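PDB 3FIW: putative tetR-family transcriptional regulator from Streptomyces coelicolor, which probably acts as a DNA-binding transcriptional regulator of the TetR family, likely a repressor that recognises a cis-regulatory DNA region. Local coordinates for residues Met25-Val30 / Tyr63-Thr68; Ala34-Asp39 / Leu112-Gly117; Val46-Leu51 / Arg70-Ala75; Met76-Met81 / Arg125-Leu130. All blocks are in the same frame, centred on the assembly; numbering follows the deposited sequence.

Contact 1: Met25-Val30 / Tyr63-Thr68; sequences MNRETV and YWYFRT
The Y65 ring lies beneath V30 CG2, which sits over one of its faces, 4.3 Å from the centroid of the Y65 ring and 13° off the ring normal, a CH-pi contact. The contact belongs to the DNA-binding head of a TetR-type regulator. Y65 and F66 lie at the end of the predicted helix-turn-helix and pack on the helix that precedes it. The Y65 ring also meets the backbone at the start of helix 27-41. Y65 CE1 is 3.5 Å from R27 N, an approach that is neither over the face nor at the edge. The other V30 methyl, CG1, meets the edge of the F66 ring, 3.7 Å from F66 CE2. V30 therefore serves both rings, one branch to each. V30 also packs on L51 and L55 of helix 48-55.

R27 closes the outer side. Its CG stands anti to the backbone N (chi1 -179°), which sends the chain out along the Y65 ring to F66. The guanidinium then sets one face over F66 CE1, with R27 NH1 3.1 Å from F66 CE1. The two planes are 64° apart, which is far from a flat stack. At the exposed end, M25 CB lies 3.3 Å from Y65 OH. A water in the plane of the Y65 ring donates to M25 O at 2.8 Å.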
loop_
_atom_site.group_PDB
_atom_site.type_symbol
_atom_site.label_atom_id
_atom_site.label_comp_id
_atom_site.label_asym_id
_atom_site.label_seq_id
_atom_site.Cartn_x
_atom_site.Cartn_y
_atom_site.Cartn_z
HETATM N N MSE A 25 11.584 18.248 28.754
HETATM C CA MSE A 25 11.984 17.154 27.854
HETATM C C MSE A 25 11.604 15.749 28.327
HETATM O O MSE A 25 11.885 15.347 29.454
HETATM C CB MSE A 25 13.454 17.263 27.440
HETATM C CG MSE A 25 13.680 18.395 26.457
HETATM SE SE MSE A 25 12.953 18.045 24.678
HETATM C CE MSE A 25 11.004 18.157 24.913
ATOM N N ASN A 26 11.007 14.997 27.413
ATOM C CA ASN A 26 10.118 13.918 27.755
ATOM C C ASN A 26 10.004 13.133 26.443
ATOM O O ASN A 26 9.960 13.744 25.365
ATOM C CB ASN A 26 8.818 14.602 28.191
ATOM C CG ASN A 26 7.731 13.654 28.613
ATOM O OD1 ASN A 26 6.931 13.979 29.508
ATOM N ND2 ASN A 26 7.622 12.515 27.929
ATOM N N ARG A 27 10.024 11.804 26.498
ATOM C CA ARG A 27 9.940 11.013 25.259
ATOM C C ARG A 27 8.612 11.238 24.506
ATOM O O ARG A 27 8.631 11.626 23.337
ATOM C CB ARG A 27 10.193 9.529 25.530
ATOM C CG ARG A 27 10.149 8.661 24.307
ATOM C CD ARG A 27 10.447 7.215 24.666
ATOM N NE ARG A 27 11.260 6.574 23.626
ATOM C CZ ARG A 27 10.789 5.883 22.580
ATOM N NH1 ARG A 27 11.645 5.356 21.717
ATOM N NH2 ARG A 27 9.478 5.684 22.387
ATOM N N GLU A 28 7.482 11.024 25.186
ATOM C CA GLU A 28 6.128 11.167 24.572
ATOM C C GLU A 28 5.915 12.533 23.879
ATOM O O GLU A 28 5.412 12.592 22.763
ATOM C CB GLU A 28 4.989 10.850 25.569
ATOM C CG GLU A 28 5.135 11.531 26.958
ATOM C CD GLU A 28 4.099 11.075 28.018
ATOM O OE1 GLU A 28 3.612 11.968 28.769
ATOM O OE2 GLU A 28 3.790 9.848 28.095
ATOM N N THR A 29 6.349 13.589 24.563
ATOM C CA THR A 29 6.522 14.952 24.071
ATOM C C THR A 29 7.316 15.063 22.803
ATOM O O THR A 29 6.925 15.776 21.909
ATOM C CB THR A 29 7.290 15.785 25.161
ATOM O OG1 THR A 29 6.546 15.716 26.368
ATOM C CG2 THR A 29 7.571 17.285 24.762
ATOM N N VAL A 30 8.489 14.445 22.754
ATOM C CA VAL A 30 9.294 14.511 21.539
ATOM C C VAL A 30 8.546 13.860 20.375
ATOM O O VAL A 30 8.513 14.409 19.272
ATOM C CB VAL A 30 10.704 13.918 21.738
ATOM C CG1 VAL A 30 11.430 13.775 20.417
ATOM C CG2 VAL A 30 11.507 14.815 22.651
ATOM N N TYR A 63 19.531 12.865 20.491
ATOM C CA TYR A 63 20.267 11.593 20.475
ATOM C C TYR A 63 19.917 10.645 21.655
ATOM O O TYR A 63 19.860 9.436 21.495
ATOM C CB TYR A 63 21.805 11.872 20.477
ATOM C CG TYR A 63 22.704 10.642 20.417
ATOM C CD1 TYR A 63 22.740 9.817 19.282
ATOM C CD2 TYR A 63 23.531 10.309 21.492
ATOM C CE1 TYR A 63 23.557 8.662 19.238
ATOM C CE2 TYR A 63 24.366 9.174 21.443
ATOM C CZ TYR A 63 24.367 8.363 20.334
ATOM O OH TYR A 63 25.195 7.235 20.332
ATOM N N TRP A 64 19.683 11.216 22.831
ATOM C CA TRP A 64 19.411 10.468 24.047
ATOM C C TRP A 64 18.046 9.803 24.057
ATOM O O TRP A 64 17.818 8.822 24.810
ATOM C CB TRP A 64 19.597 11.410 25.250
ATOM C CG TRP A 64 21.019 11.972 25.217
ATOM C CD1 TRP A 64 21.402 13.271 24.972
ATOM C CD2 TRP A 64 22.226 11.216 25.346
ATOM N NE1 TRP A 64 22.790 13.359 24.977
ATOM C CE2 TRP A 64 23.307 12.111 25.218
ATOM C CE3 TRP A 64 22.498 9.861 25.562
ATOM C CZ2 TRP A 64 24.631 11.684 25.280
ATOM C CZ3 TRP A 64 23.808 9.456 25.661
ATOM C CH2 TRP A 64 24.852 10.350 25.511
ATOM N N TYR A 65 17.151 10.352 23.233
ATOM C CA TYR A 65 15.850 9.737 22.903
ATOM C C TYR A 65 15.900 8.758 21.718
ATOM O O TYR A 65 15.296 7.681 21.766
ATOM C CB TYR A 65 14.811 10.821 22.582
ATOM C CG TYR A 65 14.532 11.692 23.774
ATOM C CD1 TYR A 65 13.743 11.227 24.832
ATOM C CD2 TYR A 65 15.125 12.940 23.889
ATOM C CE1 TYR A 65 13.521 12.019 25.945
ATOM C CE2 TYR A 65 14.911 13.709 24.955
ATOM C CZ TYR A 65 14.102 13.255 25.974
ATOM O OH TYR A 65 13.935 14.047 27.054
ATOM N N PHE A 66 16.587 9.152 20.648
ATOM C CA PHE A 66 16.578 8.404 19.412
ATOM C C PHE A 66 17.933 8.450 18.835
ATOM O O PHE A 66 18.386 9.482 18.344
ATOM C CB PHE A 66 15.543 8.994 18.436
ATOM C CG PHE A 66 14.167 8.991 18.993
ATOM C CD1 PHE A 66 13.562 7.778 19.384
ATOM C CD2 PHE A 66 13.491 10.173 19.209
ATOM C CE1 PHE A 66 12.293 7.767 19.955
ATOM C CE2 PHE A 66 12.204 10.171 19.760
ATOM C CZ PHE A 66 11.618 8.960 20.147
ATOM N N ARG A 67 18.598 7.318 18.925
ATOM C CA ARG A 67 20.004 7.209 18.582
ATOM C C ARG A 67 20.148 7.480 17.096
ATOM O O ARG A 67 21.174 8.036 16.662
ATOM C CB ARG A 67 20.460 5.805 18.877
ATOM C CG ARG A 67 21.851 5.622 19.349
ATOM C CD ARG A 67 22.186 4.162 19.224
ATOM N NE ARG A 67 22.905 3.635 20.383
ATOM C CZ ARG A 67 22.325 3.218 21.523
ATOM N NH1 ARG A 67 21.001 3.281 21.674
ATOM N NH2 ARG A 67 23.067 2.743 22.526
ATOM N N THR A 68 19.100 7.116 16.331
ATOM C CA THR A 68 19.102 7.178 14.869
ATOM C C THR A 68 17.778 7.681 14.388
ATOM O O THR A 68 16.814 7.632 15.122
ATOM C CB THR A 68 19.308 5.776 14.252
ATOM O OG1 THR A 68 18.373 4.878 14.864
ATOM C CG2 THR A 68 20.711 5.272 14.547
HETATM O O HOH W 1 12.370 12.574 29.688
#

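Contact 2: Ala34-Asp39 / Leu112-Gly117; sequences ALDLLD and LARRDG
R114 reaches across to helix 27-41 and meets it along its side chain. Its CB touches L38 CD2 at 4.0 Å. The chain bends at chi2 (-59°), and CD passes 3.3 Å from D39 OD1. The guanidinium then lies flat against L35. L35 CB sits over its centre, 3.7 Å from R114 NE, 3.6 Å from R114 CZ and 3.9 Å from R114 NH2. At the tip, NH1 is shared by two carboxylates in a salt-bridge network. R114 NH1 to D36 OD1 is 2.9 Å and fairly straight (161°), in the guanidinium plane, and uses the anti lone pair of D36 OD1. R114 NH1 to D39 OD1 is 2.7 Å, but here the oxygen is met from above its carboxylate plane, 37° out of it.

The other oxygen of D39 is gripped as well. R115 N donates to D39 OD2 at 2.8 Å. A water also donates to both D39 OD1 and A113 O. A leucine in place of R114 would probably leave D36 and D39 as two close acidic groups without their shared positive mate. L38 packs its branches on R115 O. D116 OD2 bonds to L43 N, a separate tie to the residues that follow the helix. The salt bridges and the R115 N bond tie helix 27-41 to the turn between helices 96-112 and 117-123, an interface between DNA-binding and C-terminal domains as in other TetR-family proteins.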
loop_
_atom_site.group_PDB
_atom_site.type_symbol
_atom_site.label_atom_id
_atom_site.label_comp_id
_atom_site.label_asym_id
_atom_site.label_seq_id
_atom_site.Cartn_x
_atom_site.Cartn_y
_atom_site.Cartn_z
ATOM N N ALA A 34 7.122 15.240 16.941
ATOM C CA ALA A 34 7.642 14.689 15.696
ATOM C C ALA A 34 6.501 14.446 14.704
ATOM O O ALA A 34 6.596 14.777 13.495
ATOM C CB ALA A 34 8.383 13.394 16.008
ATOM N N LEU A 35 5.404 13.900 15.235
ATOM C CA LEU A 35 4.190 13.661 14.472
ATOM C C LEU A 35 3.543 14.964 14.002
ATOM O O LEU A 35 2.980 15.004 12.884
ATOM C CB LEU A 35 3.217 12.841 15.290
ATOM C CG LEU A 35 3.578 11.356 15.536
ATOM C CD1 LEU A 35 2.514 10.691 16.366
ATOM C CD2 LEU A 35 3.772 10.603 14.251
ATOM N N ASP A 36 3.610 16.007 14.834
ATOM C CA ASP A 36 3.176 17.328 14.420
ATOM C C ASP A 36 4.053 17.898 13.328
ATOM O O ASP A 36 3.530 18.494 12.377
ATOM C CB ASP A 36 3.139 18.323 15.578
ATOM C CG ASP A 36 1.989 18.060 16.548
ATOM O OD1 ASP A 36 1.116 17.168 16.313
ATOM O OD2 ASP A 36 1.977 18.772 17.572
ATOM N N LEU A 37 5.368 17.715 13.466
ATOM C CA LEU A 37 6.343 18.070 12.430
ATOM C C LEU A 37 6.063 17.362 11.104
ATOM O O LEU A 37 6.146 17.984 10.029
ATOM C CB LEU A 37 7.783 17.760 12.880
ATOM C CG LEU A 37 8.885 18.209 11.888
ATOM C CD1 LEU A 37 9.023 19.713 11.828
ATOM C CD2 LEU A 37 10.227 17.573 12.222
ATOM N N LEU A 38 5.746 16.069 11.191
ATOM C CA LEU A 38 5.361 15.271 10.056
ATOM C C LEU A 38 4.165 15.892 9.369
ATOM O O LEU A 38 4.169 16.009 8.136
ATOM C CB LEU A 38 5.040 13.842 10.491
ATOM C CG LEU A 38 4.385 12.887 9.464
ATOM C CD1 LEU A 38 5.267 12.595 8.250
ATOM C CD2 LEU A 38 3.915 11.576 10.178
ATOM N N ASP A 39 3.151 16.284 10.154
ATOM C CA ASP A 39 1.985 16.975 9.608
ATOM C C ASP A 39 2.409 18.206 8.840
ATOM O O ASP A 39 1.859 18.504 7.779
ATOM C CB ASP A 39 0.943 17.323 10.696
ATOM C CG ASP A 39 0.079 16.139 11.040
ATOM O OD1 ASP A 39 -0.407 16.015 12.187
ATOM O OD2 ASP A 39 -0.070 15.294 10.142
ATOM N N LEU A 112 -4.776 8.044 7.824
ATOM C CA LEU A 112 -5.011 9.375 7.234
ATOM C C LEU A 112 -4.840 10.542 8.205
ATOM O O LEU A 112 -4.777 11.743 7.772
ATOM C CB LEU A 112 -6.407 9.443 6.606
ATOM C CG LEU A 112 -6.675 8.750 5.261
ATOM C CD1 LEU A 112 -8.175 8.677 4.996
ATOM C CD2 LEU A 112 -5.976 9.484 4.101
ATOM N N ALA A 113 -4.777 10.224 9.497
ATOM C CA ALA A 113 -4.763 11.249 10.552
ATOM C C ALA A 113 -3.471 12.044 10.651
ATOM O O ALA A 113 -3.429 13.082 11.300
ATOM C CB ALA A 113 -5.095 10.593 11.916
ATOM N N ARG A 114 -2.405 11.542 10.051
ATOM C CA ARG A 114 -1.114 12.234 9.998
ATOM C C ARG A 114 -0.718 12.262 8.552
ATOM O O ARG A 114 -0.945 11.270 7.824
ATOM C CB ARG A 114 -0.036 11.449 10.753
ATOM C CG ARG A 114 -0.225 11.424 12.257
ATOM C CD ARG A 114 -0.226 12.834 12.831
ATOM N NE ARG A 114 -0.395 12.790 14.286
ATOM C CZ ARG A 114 -0.213 13.820 15.118
ATOM N NH1 ARG A 114 0.114 15.018 14.652
ATOM N NH2 ARG A 114 -0.382 13.635 16.435
ATOM N N ARG A 115 -0.141 13.377 8.112
ATOM C CA ARG A 115 0.368 13.458 6.747
ATOM C C ARG A 115 1.339 12.292 6.472
ATOM O O ARG A 115 2.049 11.887 7.375
ATOM C CB ARG A 115 1.092 14.767 6.551
ATOM C CG ARG A 115 1.663 14.947 5.180
ATOM C CD ARG A 115 2.239 16.324 5.150
ATOM N NE ARG A 115 2.934 16.692 3.930
ATOM C CZ ARG A 115 3.406 17.922 3.717
ATOM N NH1 ARG A 115 3.255 18.860 4.641
ATOM N NH2 ARG A 115 4.037 18.214 2.593
ATOM N N ASP A 116 1.344 11.770 5.232
ATOM C CA ASP A 116 2.205 10.651 4.801
ATOM C C ASP A 116 2.076 9.512 5.811
ATOM O O ASP A 116 2.989 8.710 5.986
ATOM C CB ASP A 116 3.685 11.066 4.602
ATOM C CG ASP A 116 3.878 12.180 3.514
ATOM O OD1 ASP A 116 3.172 12.191 2.502
ATOM O OD2 ASP A 116 4.756 13.043 3.673
ATOM N N GLY A 117 0.943 9.500 6.499
ATOM C CA GLY A 117 0.595 8.477 7.494
ATOM C C GLY A 117 0.884 7.060 7.048
ATOM O O GLY A 117 1.482 6.297 7.809
HETATM O O HOH W 2 -2.883 15.686 12.341
#

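Contact 3: Val46-Leu51 / Arg70-Ala75; sequences VSTRRL and RDLLTA
L72 meets V46 and L51 through aliphatic groups, and no flat group takes part across the contact. The R70 guanidinium is the flat group here: D71 OD1 of the same segment lies 3.1 Å above one face of the R70 guanidinium, offset toward its rim. That is a salt bridge of charges alone, because no N-H points at the oxygen.

The contact itself is apolar. L72 and L51 reach toward each other tip to tip, with L51 CD2 3.9 Å from L72 CD1. In both leucines CG stands anti to the backbone N (chi1 172° in L51, 174° in L72), which extends each side chain toward its partner. The second L72 methyl, CD2, also approaches V46, at 4.2 Å from V46 CG1. L73 adds a looser touch beside it, with its CD2 4.5 Å from V46 CG1. T48 OG1 lies 4.5 Å from L72 CD2.

S47 is the N-cap of helix 48-55; its OG accepts from R50 N at 3.2 Å. V46 O takes a hydrogen bond from K69 NZ, a polar tie next to the apolar one. L51 lies in the core of helices 27-41, 48-55 and 60-63, where it also packs on V30, A34 and L62. L72 closes this core from helix 69-79 and also rests on F66.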
loop_
_atom_site.group_PDB
_atom_site.type_symbol
_atom_site.label_atom_id
_atom_site.label_comp_id
_atom_site.label_asym_id
_atom_site.label_seq_id
_atom_site.Cartn_x
_atom_site.Cartn_y
_atom_site.Cartn_z
ATOM N N VAL A 46 11.147 15.123 7.651
ATOM C CA VAL A 46 11.350 14.803 9.064
ATOM C C VAL A 46 12.849 14.509 9.264
ATOM O O VAL A 46 13.430 13.673 8.549
ATOM C CB VAL A 46 10.434 13.628 9.542
ATOM C CG1 VAL A 46 10.673 13.264 10.987
ATOM C CG2 VAL A 46 8.986 13.991 9.355
ATOM N N SER A 47 13.478 15.245 10.186
ATOM C CA SER A 47 14.858 15.025 10.587
ATOM C C SER A 47 14.972 15.390 12.043
ATOM O O SER A 47 14.133 16.127 12.596
ATOM C CB SER A 47 15.846 15.871 9.780
ATOM O OG SER A 47 15.539 17.241 9.899
ATOM N N THR A 48 15.987 14.829 12.670
ATOM C CA THR A 48 16.344 15.164 14.028
ATOM C C THR A 48 16.636 16.653 14.172
ATOM O O THR A 48 16.156 17.299 15.121
ATOM C CB THR A 48 17.541 14.326 14.453
ATOM O OG1 THR A 48 17.216 12.955 14.172
ATOM C CG2 THR A 48 17.821 14.488 15.944
ATOM N N ARG A 49 17.395 17.207 13.237
ATOM C CA ARG A 49 17.726 18.610 13.362
ATOM C C ARG A 49 16.473 19.500 13.307
ATOM O O ARG A 49 16.347 20.455 14.080
ATOM C CB ARG A 49 18.911 19.030 12.445
ATOM C CG ARG A 49 18.614 19.814 11.212
ATOM C CD ARG A 49 18.949 21.306 11.355
ATOM N NE ARG A 49 18.620 22.034 10.118
ATOM C CZ ARG A 49 17.376 22.278 9.673
ATOM N NH1 ARG A 49 16.305 21.888 10.363
ATOM N NH2 ARG A 49 17.190 22.930 8.526
ATOM N N ARG A 50 15.514 19.141 12.469
ATOM C CA ARG A 50 14.321 19.946 12.315
ATOM C C ARG A 50 13.405 19.809 13.542
ATOM O O ARG A 50 12.826 20.799 14.009
ATOM C CB ARG A 50 13.603 19.514 11.036
ATOM C CG ARG A 50 13.076 20.640 10.206
ATOM C CD ARG A 50 12.998 20.173 8.783
ATOM N NE ARG A 50 12.666 21.272 7.885
ATOM C CZ ARG A 50 12.657 21.178 6.562
ATOM N NH1 ARG A 50 12.956 20.022 5.971
ATOM N NH2 ARG A 50 12.341 22.242 5.836
ATOM N N LEU A 51 13.294 18.591 14.076
ATOM C CA LEU A 51 12.569 18.346 15.298
ATOM C C LEU A 51 13.190 19.106 16.476
ATOM O O LEU A 51 12.466 19.734 17.265
ATOM C CB LEU A 51 12.490 16.828 15.576
ATOM C CG LEU A 51 11.943 16.272 16.899
ATOM C CD1 LEU A 51 10.500 16.673 17.170
ATOM C CD2 LEU A 51 12.074 14.775 16.866
ATOM N N ARG A 70 16.177 6.189 11.975
ATOM C CA ARG A 70 15.419 4.938 12.006
ATOM C C ARG A 70 14.615 4.781 13.299
ATOM O O ARG A 70 13.446 4.446 13.234
ATOM C CB ARG A 70 16.343 3.716 11.778
ATOM C CG ARG A 70 15.620 2.342 11.588
ATOM C CD ARG A 70 16.611 1.109 11.569
ATOM N NE ARG A 70 17.008 0.716 12.939
ATOM C CZ ARG A 70 18.178 1.018 13.538
ATOM N NH1 ARG A 70 19.135 1.707 12.891
ATOM N NH2 ARG A 70 18.394 0.619 14.802
ATOM N N ASP A 71 15.233 4.985 14.465
ATOM C CA ASP A 71 14.543 4.770 15.761
ATOM C C ASP A 71 13.432 5.813 16.059
ATOM O O ASP A 71 12.444 5.508 16.727
ATOM C CB ASP A 71 15.520 4.791 16.933
ATOM C CG ASP A 71 16.522 3.683 16.878
ATOM O OD1 ASP A 71 16.425 2.828 16.003
ATOM O OD2 ASP A 71 17.444 3.686 17.704
ATOM N N LEU A 72 13.667 7.045 15.589
ATOM C CA LEU A 72 12.695 8.115 15.630
ATOM C C LEU A 72 11.440 7.728 14.836
ATOM O O LEU A 72 10.343 7.738 15.373
ATOM C CB LEU A 72 13.322 9.409 15.066
ATOM C CG LEU A 72 12.301 10.537 14.944
ATOM C CD1 LEU A 72 11.719 10.929 16.346
ATOM C CD2 LEU A 72 12.910 11.727 14.218
ATOM N N LEU A 73 11.604 7.388 13.555
ATOM C CA LEU A 73 10.496 6.862 12.725
ATOM C C LEU A 73 9.678 5.702 13.325
ATOM O O LEU A 73 8.460 5.740 13.276
ATOM C CB LEU A 73 11.015 6.479 11.326
ATOM C CG LEU A 73 11.519 7.694 10.517
ATOM C CD1 LEU A 73 11.930 7.248 9.148
ATOM C CD2 LEU A 73 10.500 8.844 10.396
ATOM N N THR A 74 10.355 4.666 13.831
ATOM C CA THR A 74 9.736 3.495 14.459
ATOM C C THR A 74 8.837 3.961 15.568
ATOM O O THR A 74 7.710 3.534 15.639
ATOM C CB THR A 74 10.825 2.517 15.002
ATOM O OG1 THR A 74 11.593 2.044 13.903
ATOM C CG2 THR A 74 10.264 1.273 15.741
ATOM N N ALA A 75 9.360 4.823 16.441
ATOM C CA ALA A 75 8.612 5.462 17.502
ATOM C C ALA A 75 7.433 6.285 17.025
ATOM O O ALA A 75 6.389 6.240 17.659
ATOM C CB ALA A 75 9.521 6.328 18.382
#

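Contact 4: Met76-Met81 / Arg125-Leu130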
loop_
_atom_site.group_PDB
_atom_site.type_symbol
_atom_site.label_atom_id
_atom_site.label_comp_id
_atom_site.label_asym_id
_atom_site.label_seq_id
_atom_site.Cartn_x
_atom_site.Cartn_y
_atom_site.Cartn_z
HETATM N N MSE A 76 7.619 7.076 15.961
HETATM C CA MSE A 76 6.525 7.847 15.397
HETATM C C MSE A 76 5.431 6.915 14.860
HETATM O O MSE A 76 4.251 7.165 15.081
HETATM C CB MSE A 76 7.042 8.767 14.292
HETATM C CG MSE A 76 7.870 9.966 14.782
HETATM SE SE MSE A 76 8.865 10.756 13.362
HETATM C CE MSE A 76 7.377 11.285 12.190
ATOM N N ALA A 77 5.830 5.821 14.191
ATOM C CA ALA A 77 4.882 4.893 13.560
ATOM C C ALA A 77 4.011 4.180 14.621
ATOM O O ALA A 77 2.803 3.991 14.414
ATOM C CB ALA A 77 5.620 3.873 12.684
ATOM N N GLN A 78 4.642 3.811 15.742
ATOM C CA GLN A 78 3.972 3.154 16.814
ATOM C C GLN A 78 2.973 4.105 17.480
ATOM O O GLN A 78 1.814 3.728 17.682
ATOM C CB GLN A 78 4.972 2.589 17.837
ATOM C CG GLN A 78 4.288 1.679 18.912
ATOM C CD GLN A 78 3.913 0.297 18.336
ATOM O OE1 GLN A 78 4.660 -0.267 17.541
ATOM N NE2 GLN A 78 2.782 -0.240 18.734
ATOM N N ALA A 79 3.417 5.322 17.837
ATOM C CA ALA A 79 2.533 6.352 18.459
ATOM C C ALA A 79 1.359 6.689 17.527
ATOM O O ALA A 79 0.265 6.976 17.979
ATOM C CB ALA A 79 3.327 7.578 18.762
ATOM N N ALA A 80 1.599 6.675 16.208
ATOM C CA ALA A 80 0.555 6.992 15.181
ATOM C C ALA A 80 -0.674 6.053 15.235
ATOM O O ALA A 80 -1.756 6.394 14.718
ATOM C CB ALA A 80 1.160 6.970 13.802
HETATM N N MSE A 81 -0.498 4.892 15.854
HETATM C CA MSE A 81 -1.533 3.855 15.906
HETATM C C MSE A 81 -2.435 3.977 17.106
HETATM O O MSE A 81 -3.411 3.206 17.228
HETATM C CB MSE A 81 -0.907 2.439 15.934
HETATM C CG MSE A 81 -0.232 2.042 14.645
HETATM SE SE MSE A 81 -1.584 1.755 13.282
HETATM C CE MSE A 81 -1.512 3.365 12.335
ATOM N N ARG A 125 6.942 -0.613 10.144
ATOM C CA ARG A 125 5.851 -1.463 10.664
ATOM C C ARG A 125 5.777 -1.590 12.192
ATOM O O ARG A 125 6.604 -2.280 12.800
ATOM C CB ARG A 125 5.894 -2.837 10.006
ATOM C CG ARG A 125 5.329 -2.815 8.590
ATOM C CD ARG A 125 5.932 -3.866 7.651
ATOM N NE ARG A 125 6.385 -3.223 6.409
ATOM C CZ ARG A 125 5.598 -2.798 5.399
ATOM N NH1 ARG A 125 6.191 -2.218 4.346
ATOM N NH2 ARG A 125 4.242 -2.918 5.438
ATOM N N PRO A 126 4.784 -0.905 12.813
ATOM C CA PRO A 126 4.511 -0.933 14.270
ATOM C C PRO A 126 4.184 -2.337 14.720
ATOM O O PRO A 126 3.734 -3.153 13.912
ATOM C CB PRO A 126 3.246 -0.084 14.419
ATOM C CG PRO A 126 3.184 0.747 13.232
ATOM C CD PRO A 126 3.828 -0.033 12.105
ATOM N N THR A 127 4.379 -2.629 16.000
ATOM C CA THR A 127 4.059 -3.974 16.485
ATOM C C THR A 127 2.629 -3.984 17.039
ATOM O O THR A 127 2.302 -3.209 17.939
ATOM C CB THR A 127 5.102 -4.466 17.509
ATOM O OG1 THR A 127 4.891 -3.816 18.768
ATOM C CG2 THR A 127 6.574 -4.187 16.992
ATOM N N ALA A 128 1.774 -4.826 16.465
ATOM C CA ALA A 128 0.380 -4.922 16.890
ATOM C C ALA A 128 0.219 -5.493 18.309
ATOM O O ALA A 128 0.996 -6.358 18.753
ATOM C CB ALA A 128 -0.433 -5.741 15.888
ATOM N N ASP A 129 -0.788 -4.991 19.020
ATOM C CA ASP A 129 -1.129 -5.475 20.360
ATOM C C ASP A 129 -1.708 -6.911 20.263
ATOM O O ASP A 129 -2.852 -7.096 19.870
ATOM C CB ASP A 129 -2.112 -4.478 20.990
ATOM C CG ASP A 129 -2.343 -4.706 22.459
ATOM O OD1 ASP A 129 -2.214 -5.859 22.941
ATOM O OD2 ASP A 129 -2.703 -3.716 23.135
ATOM N N LEU A 130 -0.899 -7.915 20.587
ATOM C CA LEU A 130 -1.296 -9.328 20.425
ATOM C C LEU A 130 -2.565 -9.675 21.214
ATOM O O LEU A 130 -3.369 -10.506 20.793
ATOM C CB LEU A 130 -0.159 -10.272 20.840
ATOM C CG LEU A 130 1.277 -9.970 20.370
ATOM C CD1 LEU A 130 2.308 -10.348 21.455
ATOM C CD2 LEU A 130 1.640 -10.595 19.001
#
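P126 fits closely against the C-terminal part of helix 69-79, while T127 beside it sits on the exposed side. On the tight side, P126 CG lies 3.5 Å from A77 O and 4.0 Å from A77 CB. M81, a selenomethionine, crosses the proline at about a right angle, with M81 CG 3.9 Å from P126 CG.

The outer side is held by polar bonds. Q78 bends at chi2 (75°), which turns its amide to the backbone of T127, and both ends of the amide are used. T127 N donates to Q78 OE1 at 2.8 Å, in the carbonyl plane and on a lone pair. Q78 NE2 donates back to T127 O at 3.1 Å, nearly straight at 166°. This pair of bonds fixes the rotation of the amide. The T127 side chain stands off, its OG1 3.8 Å from Q78 OE1. With an alanine here both amide bonds go, and the T127 backbone N and O are likely to be left without these partners and the loop freer to shift.

The loop of P126 links helices 117-123 and 130-142. P126 and M81 share H121 of helix 117-123, M81 also packs on F107 and L111 of helix 96-112, and R125 touches A170 of the second subunit.

Overall arrangement
Contacts 1 and 3 lie in the DNA-binding head, their centres 9 Å apart, and F66 packs on L72 and A75 between them. Contacts 2 and 4, with centres 14 Å apart, join that head to the C-terminal helices. Helix 27-41 serves contacts 1 and 2; helix 69-79 serves contacts 3 and 4. M76 packs on A34, L35, L38 and V46, linking contact 4 to contacts 2 and 3. Along the chain contact 3 is nested within the loop closed by contact 2, while contact 1 closes before contact 4 opens. Helices 27-41 and 69-79 thus each take part both in the DNA-binding head and in its junction with the C-terminal helices.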